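Local coordinates for protein alanine racemase, biosynthetic (Pseudomonas aeruginosa PAO1, PDB 6A2F) that is a dimeric member of the alanine racemase family, with an N-terminal TIM barrel carrying a covalently bound pyridoxal phosphate and a C-terminal beta domain, at residues 190-195 with 202-207; 27-32 with 208-213; 154-159 with 184-189; 75-80 with 119-124; 98-103 with 131-136. All blocks are in the same frame, centred on the assembly; numbering follows the deposited sequence.

In the fold
All five contacts lie in the N-terminal TIM barrel. Contact 2 closes the barrel by pairing its first and last strands. Contact 3 pairs strand 151-157 with the run into strand 189-190, and contact 1 joins that strand to 207-208. These three share neighbouring strands, but only contacts 2 and 3 have backbone hydrogen bonds across their segments. Contact 4 reaches across strand 98-100 through side chains, one of them ending on a main-chain carbonyl. Contact 5 packs an aromatic ring on backbone and has no hydrogen bond across its segments. Contacts 1, 2 and 4 are buried. Contacts 3 and 5 are partly buried. Arg209 of contact 2 also ties contacts 1 and 3 together.

Contact 1 (190-195 with 202-207); sequences SLANSA and AAHMDW
Ser190 OG donates a hydrogen bond of 2.6 Å to Trp207 O. It joins strands 189-190 and 207-208, the last two strands of the TIM barrel. The hydroxyl approaches from outside the carbonyl plane, tilted 29° from it. With OG anti to the backbone N (chi1 -176°), the hydroxyl reaches Trp207 O, and Arg209 NH1 is its second partner. Two bonds therefore fix this buried hydroxyl.

Leu191 comes next. Its CB lies 3.5 Å from Ala203 O. Its branch CD2 packs on Ala203 CB at 3.8 Å, while its CB faces Met205 CG at 4.3 Å.

Ala192 CB meets Ala203 CB at 4.2 Å. The same methyl sits at the edge of the His204 ring, near its plane, 4.4 Å from His204 CD2. The far end of that imidazole is held by its own bond, from NE2 to Val197 O.

Past Ala192 the chain enters helix 194-199, with Asn193 as its N-cap, and in the first turn Ser194 OG hydrogen-bonds to the phosphate oxygen OP3 of the modified Lys34.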
# COMPACT_ATOMS: atom_id res chain seq x y z
N SER A 190 4.08 -0.39 30.98
CA SER A 190 4.48 0.12 29.68
C SER A 190 3.46 1.12 29.16
O SER A 190 2.27 0.82 29.11
CB SER A 190 4.67 -1.02 28.68
OG SER A 190 5.16 -0.53 27.45
N LEU A 191 3.95 2.31 28.78
CA LEU A 191 3.08 3.41 28.35
C LEU A 191 3.62 4.17 27.13
O LEU A 191 2.85 4.71 26.34
CB LEU A 191 2.83 4.36 29.52
CG LEU A 191 2.02 5.66 29.36
CD1 LEU A 191 0.63 5.41 28.81
CD2 LEU A 191 1.95 6.37 30.71
N ALA A 192 4.95 4.19 26.97
CA ALA A 192 5.61 5.07 26.01
C ALA A 192 5.80 4.51 24.60
O ALA A 192 6.52 3.53 24.40
CB ALA A 192 6.96 5.53 26.57
N ASN A 193 5.14 5.15 23.62
CA ASN A 193 5.49 4.97 22.20
C ASN A 193 6.71 5.84 21.84
O ASN A 193 7.30 6.47 22.73
CB ASN A 193 4.28 5.26 21.28
CG ASN A 193 3.66 6.64 21.53
OD1 ASN A 193 4.23 7.50 22.21
ND2 ASN A 193 2.48 6.85 20.96
N SER A 194 7.08 5.89 20.56
CA SER A 194 8.25 6.67 20.13
C SER A 194 8.15 8.12 20.58
O SER A 194 9.09 8.66 21.17
CB SER A 194 8.42 6.61 18.61
OG SER A 194 8.70 5.29 18.16
N ALA A 195 7.00 8.73 20.30
CA ALA A 195 6.71 10.09 20.71
C ALA A 195 7.03 10.31 22.19
O ALA A 195 7.78 11.22 22.54
CB ALA A 195 5.26 10.43 20.41
N ALA A 202 8.02 10.76 32.14
CA ALA A 202 7.06 10.20 33.11
C ALA A 202 6.32 8.97 32.57
O ALA A 202 5.76 8.19 33.35
CB ALA A 202 6.07 11.26 33.55
N ALA A 203 6.31 8.80 31.25
CA ALA A 203 5.63 7.67 30.62
C ALA A 203 6.56 6.47 30.40
O ALA A 203 6.11 5.42 29.96
CB ALA A 203 5.01 8.10 29.30
N HIS A 204 7.84 6.65 30.71
CA HIS A 204 8.86 5.63 30.43
C HIS A 204 8.60 4.30 31.14
O HIS A 204 8.81 3.24 30.55
CB HIS A 204 10.28 6.14 30.73
CG HIS A 204 10.78 7.17 29.76
ND1 HIS A 204 11.95 7.86 29.94
CD2 HIS A 204 10.25 7.63 28.60
CE1 HIS A 204 12.14 8.69 28.93
NE2 HIS A 204 11.12 8.57 28.11
N MET A 205 8.16 4.37 32.40
CA MET A 205 7.81 3.17 33.18
C MET A 205 8.89 2.08 33.11
O MET A 205 10.06 2.36 33.36
CB MET A 205 6.43 2.65 32.77
CG MET A 205 5.31 3.67 32.91
SD MET A 205 5.00 4.13 34.63
CE MET A 205 3.99 5.59 34.43
N ASP A 206 8.52 0.84 32.78
CA ASP A 206 9.48 -0.28 32.77
C ASP A 206 9.92 -0.70 31.37
O ASP A 206 11.10 -1.00 31.16
CB ASP A 206 8.91 -1.49 33.52
CG ASP A 206 8.52 -1.17 34.94
OD1 ASP A 206 9.37 -0.66 35.71
OD2 ASP A 206 7.36 -1.44 35.31
N TRP A 207 8.98 -0.72 30.43
CA TRP A 207 9.26 -1.11 29.05
C TRP A 207 8.81 -0.03 28.07
O TRP A 207 7.62 0.29 27.98
CB TRP A 207 8.61 -2.46 28.70
CG TRP A 207 9.31 -3.65 29.28
CD1 TRP A 207 9.26 -4.09 30.57
CD2 TRP A 207 10.17 -4.57 28.58
NE1 TRP A 207 10.04 -5.22 30.73
CE2 TRP A 207 10.61 -5.54 29.52
CE3 TRP A 207 10.61 -4.67 27.25
CZ2 TRP A 207 11.47 -6.59 29.18
CZ3 TRP A 207 11.47 -5.72 26.92
CH2 TRP A 207 11.89 -6.66 27.88

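Contact 2 (27-32 with 208-213)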
# COMPACT_ATOMS: atom_id res chain seq x y z
N ARG A 27 15.97 1.20 32.03
CA ARG A 27 14.73 0.55 31.65
C ARG A 27 14.93 -0.37 30.45
O ARG A 27 16.01 -0.42 29.88
CB ARG A 27 13.67 1.62 31.35
CG ARG A 27 12.83 2.04 32.55
CD ARG A 27 13.61 2.65 33.71
NE ARG A 27 12.71 3.41 34.59
CZ ARG A 27 12.58 4.74 34.60
NH1 ARG A 27 11.73 5.31 35.43
NH2 ARG A 27 13.31 5.50 33.79
N GLN A 28 13.88 -1.09 30.07
CA GLN A 28 13.91 -1.98 28.91
C GLN A 28 13.15 -1.37 27.72
O GLN A 28 12.30 -0.49 27.90
CB GLN A 28 13.31 -3.35 29.25
CG GLN A 28 13.92 -4.04 30.47
CD GLN A 28 15.31 -4.57 30.20
OE1 GLN A 28 15.49 -5.50 29.41
NE2 GLN A 28 16.30 -3.98 30.86
N ALA A 29 13.46 -1.83 26.51
CA ALA A 29 12.74 -1.37 25.32
C ALA A 29 12.31 -2.50 24.38
O ALA A 29 13.13 -3.34 23.98
CB ALA A 29 13.57 -0.33 24.58
N PHE A 30 11.02 -2.53 24.05
CA PHE A 30 10.52 -3.38 22.98
C PHE A 30 10.90 -2.78 21.64
O PHE A 30 10.72 -1.58 21.43
CB PHE A 30 8.99 -3.47 23.02
CG PHE A 30 8.44 -4.43 24.04
CD1 PHE A 30 8.60 -5.81 23.89
CD2 PHE A 30 7.72 -3.96 25.13
CE1 PHE A 30 8.08 -6.69 24.82
CE2 PHE A 30 7.20 -4.83 26.07
CZ PHE A 30 7.38 -6.20 25.92
N ALA A 31 11.44 -3.60 20.74
CA ALA A 31 11.54 -3.20 19.34
C ALA A 31 10.21 -3.54 18.67
O ALA A 31 9.87 -4.72 18.51
CB ALA A 31 12.70 -3.89 18.65
N VAL A 32 9.44 -2.52 18.31
CA VAL A 32 8.17 -2.71 17.62
C VAL A 32 8.46 -2.98 16.15
O VAL A 32 8.94 -2.10 15.43
CB VAL A 32 7.21 -1.50 17.79
CG1 VAL A 32 5.93 -1.72 17.00
CG2 VAL A 32 6.90 -1.25 19.26
N LEU A 208 9.77 0.53 27.34
CA LEU A 208 9.48 1.44 26.24
C LEU A 208 8.97 0.66 25.05
O LEU A 208 9.28 -0.53 24.90
CB LEU A 208 10.75 2.20 25.85
CG LEU A 208 11.59 2.88 26.96
CD1 LEU A 208 12.89 3.39 26.37
CD2 LEU A 208 10.82 3.99 27.66
N ARG A 209 8.18 1.30 24.18
CA ARG A 209 7.70 0.64 22.97
C ARG A 209 7.97 1.49 21.74
O ARG A 209 7.03 1.96 21.09
CB ARG A 209 6.20 0.33 23.06
CG ARG A 209 5.76 -0.39 24.32
CD ARG A 209 4.34 -0.91 24.20
NE ARG A 209 3.38 0.12 23.82
CZ ARG A 209 2.74 0.92 24.67
NH1 ARG A 209 2.97 0.84 25.98
NH2 ARG A 209 1.88 1.82 24.21
N PRO A 210 9.26 1.70 21.40
CA PRO A 210 9.55 2.46 20.19
C PRO A 210 9.28 1.67 18.91
O PRO A 210 9.71 0.52 18.78
CB PRO A 210 11.04 2.79 20.32
CG PRO A 210 11.59 1.73 21.20
CD PRO A 210 10.49 1.40 22.16
N GLY A 211 8.54 2.30 18.00
CA GLY A 211 8.31 1.78 16.65
C GLY A 211 8.94 2.69 15.61
O GLY A 211 10.10 2.51 15.23
N ILE A 212 8.17 3.68 15.16
CA ILE A 212 8.55 4.55 14.04
C ILE A 212 9.95 5.17 14.17
O ILE A 212 10.68 5.27 13.17
CB ILE A 212 7.47 5.63 13.77
CG1 ILE A 212 7.69 6.33 12.42
CG2 ILE A 212 7.37 6.63 14.91
CD1 ILE A 212 7.37 5.49 11.20
N MET A 213 10.34 5.56 15.39
CA MET A 213 11.65 6.19 15.61
C MET A 213 12.81 5.26 15.27
O MET A 213 13.90 5.72 14.90
CB MET A 213 11.78 6.73 17.04
CG MET A 213 12.05 5.69 18.11
SD MET A 213 12.25 6.42 19.75
CE MET A 213 13.87 7.17 19.62
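Strand 28-32 and segment 208-211 run the same way, 21° apart, with Ala29 bridged in parallel to Leu208. Three backbone hydrogen bonds join them. Leu208 N bonds to Gln28 O at 2.8 Å, Phe30 N to Leu208 O at 2.8 Å, and Val32 N to Pro210 O at 3.1 Å. This pairing of first and last strands closes the TIM barrel. Pro210 has no N-H to offer, and its CD lies 3.1 Å from Phe30 O instead.

The side chains of Ala29 and Leu208 lie on the same face, CB to CB at 4.0 Å. Helix 10-22 touches Ala29 and Pro210 there. Val32 CG2 stands beside the backbone N and packs 3.4 Å from Pro210 O. Val32 CB meets Gly211 CA at 3.6 Å. Phe30 turns an edge of its ring to Leu208 O. Its CD2 also touches Arg209 CG at 4.2 Å, with ring and guanidinium planes 52° apart.

A bend at chi3 (-54°) takes the Arg209 guanidinium away from strand 28-32. Its NE bonds to the pyridine N1 of the modified Lys34, and NH2 bonds to Ser158 O and His159 ND1. Gly211 N and Ile212 N bond to the cofactor phosphate. The barrel seam thus serves both ends of the cofactor. N1 meets an N-H donor, as in other alanine racemases, and the phosphate meets main-chain N-H groups.

Contact 3 (154-159 with 184-189)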
# COMPACT_ATOMS: atom_id res chain seq x y z
N LEU A 154 1.99 -10.33 35.72
CA LEU A 154 0.80 -9.53 35.48
C LEU A 154 1.26 -8.08 35.32
O LEU A 154 1.90 -7.52 36.21
CB LEU A 154 -0.25 -9.69 36.58
CG LEU A 154 -1.64 -9.11 36.26
CD1 LEU A 154 -2.21 -9.67 34.96
CD2 LEU A 154 -2.61 -9.35 37.42
N ASN A 155 0.93 -7.49 34.17
CA ASN A 155 1.50 -6.21 33.75
C ASN A 155 0.44 -5.19 33.36
O ASN A 155 -0.74 -5.54 33.19
CB ASN A 155 2.48 -6.43 32.59
CG ASN A 155 3.62 -7.37 32.95
OD1 ASN A 155 3.99 -7.51 34.11
ND2 ASN A 155 4.17 -8.03 31.94
N LEU A 156 0.85 -3.94 33.22
CA LEU A 156 -0.05 -2.87 32.78
C LEU A 156 0.46 -2.19 31.51
O LEU A 156 1.64 -1.85 31.40
CB LEU A 156 -0.27 -1.84 33.89
CG LEU A 156 -1.20 -0.66 33.60
CD1 LEU A 156 -2.65 -1.10 33.48
CD2 LEU A 156 -1.05 0.44 34.65
N ILE A 157 -0.45 -2.00 30.55
CA ILE A 157 -0.13 -1.33 29.29
C ILE A 157 -1.24 -0.36 28.87
O ILE A 157 -2.43 -0.64 29.03
CB ILE A 157 0.23 -2.34 28.16
CG1 ILE A 157 0.83 -1.62 26.94
CG2 ILE A 157 -0.96 -3.21 27.77
CD1 ILE A 157 1.34 -2.53 25.84
N SER A 158 -0.83 0.81 28.36
CA SER A 158 -1.74 1.76 27.75
C SER A 158 -0.99 2.52 26.66
O SER A 158 0.23 2.42 26.55
CB SER A 158 -2.32 2.72 28.78
OG SER A 158 -3.56 3.25 28.34
N HIS A 159 -1.73 3.28 25.85
CA HIS A 159 -1.17 3.91 24.66
C HIS A 159 -1.74 5.31 24.46
O HIS A 159 -2.96 5.51 24.55
CB HIS A 159 -1.45 3.02 23.44
CG HIS A 159 -0.75 3.44 22.19
ND1 HIS A 159 0.59 3.22 21.97
CD2 HIS A 159 -1.21 4.06 21.08
CE1 HIS A 159 0.93 3.69 20.78
NE2 HIS A 159 -0.15 4.21 20.22
N LEU A 184 -1.83 -0.92 42.44
CA LEU A 184 -1.94 -2.35 42.18
C LEU A 184 -0.59 -2.99 41.88
O LEU A 184 0.30 -2.35 41.31
CB LEU A 184 -2.89 -2.62 41.00
CG LEU A 184 -4.34 -2.15 41.06
CD1 LEU A 184 -4.98 -2.25 39.68
CD2 LEU A 184 -5.14 -2.94 42.09
N ASP A 185 -0.45 -4.26 42.26
CA ASP A 185 0.79 -5.01 42.06
C ASP A 185 0.97 -5.41 40.60
O ASP A 185 0.30 -6.33 40.10
CB ASP A 185 0.81 -6.24 42.97
CG ASP A 185 2.18 -6.93 43.02
OD1 ASP A 185 3.03 -6.70 42.12
OD2 ASP A 185 2.40 -7.71 43.97
N PHE A 186 1.88 -4.72 39.92
CA PHE A 186 2.24 -5.01 38.54
C PHE A 186 3.73 -5.33 38.44
O PHE A 186 4.56 -4.67 39.06
CB PHE A 186 1.93 -3.80 37.65
CG PHE A 186 0.48 -3.64 37.30
CD1 PHE A 186 -0.19 -4.62 36.58
CD2 PHE A 186 -0.22 -2.49 37.68
CE1 PHE A 186 -1.54 -4.47 36.24
CE2 PHE A 186 -1.56 -2.34 37.35
CZ PHE A 186 -2.22 -3.32 36.62
N ASP A 187 4.06 -6.34 37.64
CA ASP A 187 5.45 -6.72 37.42
C ASP A 187 6.13 -5.75 36.46
O ASP A 187 7.29 -5.41 36.64
CB ASP A 187 5.54 -8.15 36.90
CG ASP A 187 5.06 -9.16 37.91
OD1 ASP A 187 5.76 -9.36 38.93
OD2 ASP A 187 3.99 -9.76 37.70
N GLN A 188 5.39 -5.33 35.43
CA GLN A 188 5.91 -4.41 34.42
C GLN A 188 4.84 -3.40 34.02
O GLN A 188 3.65 -3.71 33.97
CB GLN A 188 6.38 -5.16 33.16
CG GLN A 188 7.23 -6.40 33.38
CD GLN A 188 8.67 -6.11 33.77
OE1 GLN A 188 9.42 -7.03 34.07
NE2 GLN A 188 9.08 -4.85 33.75
N ARG A 189 5.29 -2.18 33.72
CA ARG A 189 4.40 -1.12 33.26
C ARG A 189 4.95 -0.58 31.97
O ARG A 189 6.16 -0.34 31.85
CB ARG A 189 4.29 -0.00 34.30
CG ARG A 189 4.09 -0.47 35.74
CD ARG A 189 4.25 0.69 36.70
NE ARG A 189 5.26 0.41 37.72
CZ ARG A 189 6.46 0.99 37.79
NH1 ARG A 189 6.83 1.90 36.90
NH2 ARG A 189 7.29 0.65 38.77
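Leu154 and Leu156 pair with the 186-189 run, which places strand 151-157 beside strand 189-190 in the parallel TIM barrel. Two main-chain hydrogen bonds set this up. Asp187 N bonds to Leu154 O at 2.8 Å, and Leu156 N bonds to Gln188 O at 2.9 Å. Leu156 and Arg189 then form a parallel bridge.

One side chain adds to the backbone pairing. Asp187 OD2 accepts Leu154 N at 2.9 Å through its anti lone pair, the one turned from the other carboxylate oxygen. Asp187 therefore holds both the N-H and the C=O of Leu154. The same OD2 forms a salt bridge with Arg146 NH2, which would be expected to steady the negative charge.

The side chains of Asn155 and Gln188 run side by side, pointing the same way, with their amide planes 77° apart. The Asn155 amide lies against CB and CG of Gln188, with Asn155 CG 3.5 Å from Gln188 CB, while Asn155 ND2 bonds to Glu153 OE1.

Apolar packing centres on Phe186. A chi1 of -78° folds its ring back over the strand. Its CD1 rests 3.3 Å from Asn155 C. His142 of helix 135-145 meets the Phe186 ring edge-to-face. Leu156 CB covers one face of the ring in a CH-pi contact, 3.5 Å from the centroid and only 6° off the normal.

Contact 4 (75-80 with 119-124); sequences RILLLE and NVWLKL
Lys123 NZ donates a hydrogen bond of 2.7 Å to Leu79 O. The ammonium comes in tilted 31° from the carbonyl plane. The lysine chain starts out with CG anti to the backbone N and bends near its end, which brings NZ round to the carbonyl.

Leu77 reaches Trp121 with one branch. Its CD1 sits over one face of the indole, 3.9 Å from the centroid of the five-membered ring, in a CH-pi contact. The nearest indole atom is Trp121 CD1, at 3.6 Å.

Arg75 meets the same indole at its edge. Its NH1 lies near the ring plane, 3.9 Å from Trp121 CZ2, and the guanidinium and ring planes are 81° apart. Cation-pi stacking over the face is therefore absent. Arg75 NH1 also comes within 3.3 Å of Asn119 ND2. Both atoms are donors, so they do not bond to each other.

Strands 75-78 and 119-123 are next-but-one neighbours in the TIM barrel, with strand 98-100 between them. Their axes pass 8.8 Å apart at 35°, so no backbone-to-backbone hydrogen bond spans them. On the inner side of the barrel, side chains of one segment reach the side chains, or the Leu79 carbonyl, of the other.

Asp97, just before the middle strand, gathers the donors: its OD2 takes Trp121 NE1 and forms a salt bridge with Arg75 NH1, and its OD1 takes Asn119 ND2. Glu153 OE1 forms a second salt bridge with Arg75 NH1, and Arg152 NH2 bonds to Asn119 OD1. At the other end, Lys123 NZ also bonds to a malonate ion, likely a crystallisation additive.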
# COMPACT_ATOMS: atom_id res chain seq x y z
N ARG A 75 11.72 -12.17 24.51
CA ARG A 75 10.37 -11.76 24.86
C ARG A 75 9.65 -11.23 23.61
O ARG A 75 10.15 -10.33 22.93
CB ARG A 75 10.41 -10.68 25.96
CG ARG A 75 9.07 -10.40 26.61
CD ARG A 75 9.09 -9.13 27.45
NE ARG A 75 9.69 -9.30 28.78
CZ ARG A 75 9.00 -9.46 29.91
NH1 ARG A 75 7.67 -9.50 29.89
NH2 ARG A 75 9.64 -9.59 31.06
N ILE A 76 8.49 -11.82 23.30
CA ILE A 76 7.65 -11.35 22.20
C ILE A 76 6.25 -10.99 22.71
O ILE A 76 5.53 -11.84 23.23
CB ILE A 76 7.55 -12.39 21.04
CG1 ILE A 76 8.93 -12.86 20.58
CG2 ILE A 76 6.77 -11.79 19.87
CD1 ILE A 76 8.91 -14.10 19.72
N LEU A 77 5.89 -9.73 22.57
CA LEU A 77 4.60 -9.22 23.01
C LEU A 77 3.60 -9.13 21.86
O LEU A 77 3.88 -8.52 20.84
CB LEU A 77 4.78 -7.84 23.64
CG LEU A 77 3.53 -7.03 23.98
CD1 LEU A 77 2.73 -7.72 25.07
CD2 LEU A 77 3.92 -5.62 24.41
N LEU A 78 2.44 -9.76 22.04
CA LEU A 78 1.31 -9.55 21.14
C LEU A 78 0.56 -8.30 21.62
O LEU A 78 -0.10 -8.33 22.66
CB LEU A 78 0.35 -10.74 21.17
CG LEU A 78 0.80 -12.13 20.70
CD1 LEU A 78 -0.24 -13.17 21.12
CD2 LEU A 78 1.02 -12.17 19.19
N LEU A 79 0.68 -7.21 20.86
CA LEU A 79 0.12 -5.92 21.26
C LEU A 79 -1.41 -5.93 21.39
O LEU A 79 -1.96 -5.27 22.26
CB LEU A 79 0.55 -4.81 20.29
CG LEU A 79 2.04 -4.43 20.31
CD1 LEU A 79 2.42 -3.65 19.07
CD2 LEU A 79 2.40 -3.67 21.58
N GLU A 80 -2.08 -6.69 20.52
CA GLU A 80 -3.54 -6.78 20.53
C GLU A 80 -4.02 -8.07 21.18
O GLU A 80 -5.23 -8.34 21.21
CB GLU A 80 -4.09 -6.67 19.11
CG GLU A 80 -3.79 -5.35 18.41
CD GLU A 80 -4.12 -5.39 16.93
OE1 GLU A 80 -5.15 -6.00 16.56
OE2 GLU A 80 -3.35 -4.80 16.13
N ASN A 119 3.30 -14.41 30.45
CA ASN A 119 3.22 -13.02 30.87
C ASN A 119 1.96 -12.40 30.27
O ASN A 119 1.69 -12.55 29.07
CB ASN A 119 4.46 -12.23 30.45
CG ASN A 119 5.74 -12.80 31.03
OD1 ASN A 119 5.76 -13.35 32.13
ND2 ASN A 119 6.83 -12.65 30.28
N VAL A 120 1.19 -11.74 31.13
CA VAL A 120 -0.08 -11.13 30.75
C VAL A 120 0.00 -9.62 30.97
O VAL A 120 0.34 -9.17 32.07
CB VAL A 120 -1.26 -11.74 31.55
CG1 VAL A 120 -2.56 -11.00 31.25
CG2 VAL A 120 -1.42 -13.22 31.25
N TRP A 121 -0.29 -8.86 29.92
CA TRP A 121 -0.35 -7.41 29.99
C TRP A 121 -1.81 -6.99 29.87
O TRP A 121 -2.46 -7.22 28.84
CB TRP A 121 0.46 -6.78 28.85
CG TRP A 121 1.93 -7.07 28.89
CD1 TRP A 121 2.54 -8.26 28.59
CD2 TRP A 121 2.99 -6.16 29.22
NE1 TRP A 121 3.90 -8.15 28.73
CE2 TRP A 121 4.21 -6.87 29.11
CE3 TRP A 121 3.02 -4.81 29.61
CZ2 TRP A 121 5.45 -6.28 29.38
CZ3 TRP A 121 4.26 -4.22 29.88
CH2 TRP A 121 5.45 -4.95 29.75
N LEU A 122 -2.34 -6.38 30.93
CA LEU A 122 -3.70 -5.87 30.94
C LEU A 122 -3.69 -4.49 30.32
O LEU A 122 -2.90 -3.63 30.71
CB LEU A 122 -4.25 -5.79 32.37
CG LEU A 122 -4.62 -7.08 33.11
CD1 LEU A 122 -4.96 -6.78 34.56
CD2 LEU A 122 -5.79 -7.77 32.42
N LYS A 123 -4.56 -4.29 29.34
CA LYS A 123 -4.59 -3.02 28.62
C LYS A 123 -5.63 -2.06 29.17
O LYS A 123 -6.82 -2.35 29.17
CB LYS A 123 -4.80 -3.23 27.12
CG LYS A 123 -4.66 -1.94 26.31
CD LYS A 123 -4.70 -2.18 24.81
CE LYS A 123 -3.44 -2.89 24.34
NZ LYS A 123 -3.49 -3.11 22.87
N LEU A 124 -5.14 -0.92 29.62
CA LEU A 124 -5.99 0.18 30.03
C LEU A 124 -6.33 1.05 28.83
O LEU A 124 -5.44 1.45 28.06
CB LEU A 124 -5.28 1.03 31.09
CG LEU A 124 -5.91 2.37 31.48
CD1 LEU A 124 -7.18 2.17 32.29
CD2 LEU A 124 -4.90 3.20 32.25

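Contact 5 (98-103 with 131-136)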
# COMPACT_ATOMS: atom_id res chain seq x y z
N LEU A 98 1.04 -12.20 26.42
CA LEU A 98 -0.33 -11.94 26.00
C LEU A 98 -0.81 -10.58 26.47
O LEU A 98 -0.34 -10.05 27.49
CB LEU A 98 -1.26 -13.04 26.51
CG LEU A 98 -0.93 -14.49 26.13
CD1 LEU A 98 -1.97 -15.42 26.74
CD2 LEU A 98 -0.84 -14.68 24.62
N VAL A 99 -1.73 -10.01 25.70
CA VAL A 99 -2.48 -8.83 26.09
C VAL A 99 -3.95 -9.21 26.28
O VAL A 99 -4.51 -9.99 25.49
CB VAL A 99 -2.32 -7.68 25.06
CG1 VAL A 99 -3.49 -6.71 25.11
CG2 VAL A 99 -1.02 -6.93 25.29
N ILE A 100 -4.56 -8.69 27.35
CA ILE A 100 -6.01 -8.76 27.53
C ILE A 100 -6.60 -7.33 27.56
O ILE A 100 -6.23 -6.53 28.42
CB ILE A 100 -6.41 -9.57 28.79
CG1 ILE A 100 -5.94 -11.02 28.65
CG2 ILE A 100 -7.91 -9.51 29.01
CD1 ILE A 100 -6.03 -11.83 29.93
N GLN A 101 -7.50 -7.06 26.62
CA GLN A 101 -8.08 -5.72 26.39
C GLN A 101 -9.56 -5.64 26.70
O GLN A 101 -10.07 -4.55 26.95
CB GLN A 101 -7.96 -5.33 24.92
CG GLN A 101 -6.57 -5.33 24.36
CD GLN A 101 -6.56 -5.46 22.85
OE1 GLN A 101 -7.51 -5.96 22.24
NE2 GLN A 101 -5.47 -5.03 22.24
N GLY A 102 -10.25 -6.77 26.61
CA GLY A 102 -11.70 -6.80 26.71
C GLY A 102 -12.21 -8.01 27.45
O GLY A 102 -11.46 -8.96 27.68
N ALA A 103 -13.48 -7.96 27.83
CA ALA A 103 -14.11 -9.05 28.58
C ALA A 103 -14.10 -10.35 27.78
O ALA A 103 -13.73 -11.41 28.30
CB ALA A 103 -15.53 -8.66 28.99
N LEU A 131 -9.25 0.19 22.11
CA LEU A 131 -8.95 -1.03 22.85
C LEU A 131 -8.70 -0.74 24.32
O LEU A 131 -8.28 0.36 24.68
CB LEU A 131 -7.72 -1.72 22.24
CG LEU A 131 -7.79 -2.21 20.79
CD1 LEU A 131 -6.43 -2.77 20.41
CD2 LEU A 131 -8.87 -3.26 20.58
N GLY A 132 -8.96 -1.73 25.18
CA GLY A 132 -8.65 -1.61 26.61
C GLY A 132 -9.85 -1.49 27.54
O GLY A 132 -10.95 -1.14 27.11
N PHE A 133 -9.63 -1.81 28.82
CA PHE A 133 -10.64 -1.69 29.87
C PHE A 133 -10.71 -0.27 30.42
O PHE A 133 -9.74 0.49 30.32
CB PHE A 133 -10.29 -2.61 31.05
CG PHE A 133 -10.28 -4.08 30.72
CD1 PHE A 133 -11.47 -4.78 30.54
CD2 PHE A 133 -9.08 -4.78 30.62
CE1 PHE A 133 -11.47 -6.14 30.26
CE2 PHE A 133 -9.06 -6.14 30.34
CZ PHE A 133 -10.26 -6.81 30.15
N ASP A 134 -11.85 0.09 31.01
CA ASP A 134 -11.93 1.26 31.89
C ASP A 134 -11.23 0.94 33.23
O ASP A 134 -10.97 -0.24 33.51
CB ASP A 134 -13.39 1.74 32.10
CG ASP A 134 -14.30 0.67 32.71
OD1 ASP A 134 -13.95 0.08 33.76
OD2 ASP A 134 -15.39 0.45 32.15
N PRO A 135 -10.89 1.96 34.04
CA PRO A 135 -10.19 1.66 35.29
C PRO A 135 -10.87 0.62 36.19
O PRO A 135 -10.19 -0.25 36.73
CB PRO A 135 -10.11 3.02 35.98
CG PRO A 135 -10.07 3.99 34.85
CD PRO A 135 -10.97 3.42 33.79
N ALA A 136 -12.20 0.68 36.32
CA ALA A 136 -12.93 -0.26 37.18
C ALA A 136 -12.80 -1.72 36.72
O ALA A 136 -12.54 -2.61 37.53
CB ALA A 136 -14.40 0.14 37.31
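Leu131 packs against the end of Gln101. Its CD1 lies 3.6 Å from Gln101 CD, and the two side chains meet at a slant. From the second subunit, Met304 packs on the leucine side chain and Arg244 makes a weak hydrogen bond with Gly132 O.

Gly132 follows, the residue whose CA is nearest to that of Gln101. Its N lies 3.7 Å from Gln101 CB, and its carbonyl carbon is 3.1 Å from Gln101 O. The backbone angles (phi 110°, psi 160°) are ones that glycine takes easily.

Phe133 and Gln101 carry most of the contact. In Phe133 a chi1 of -63° sets CG opposite the carbonyl carbon and brings the ring in over the backbone where strand 98-100 gives way to helix 103-112. Gln101 O sits over the centre of one face, 3.6 Å above the plane. Ile100 CG2 comes in at the edge, in plane, 3.8 Å from Phe133 CZ. Gly102 C touches Phe133 CE1 at 3.5 Å. Trp141 of helix 135-145 stacks with this ring. Phe133 N is 3.3 Å from Gln101 O, but the angle is too poor for a hydrogen bond.

Asp134 is the N-cap of helix 135-145, with OD1 bonded to Ala137 N. Gly102 holds the same position before helix 103-112. Two strand-to-helix connections of the TIM barrel therefore meet here, on the C-terminal side of its strands, where barrels of this kind place their ligand pockets.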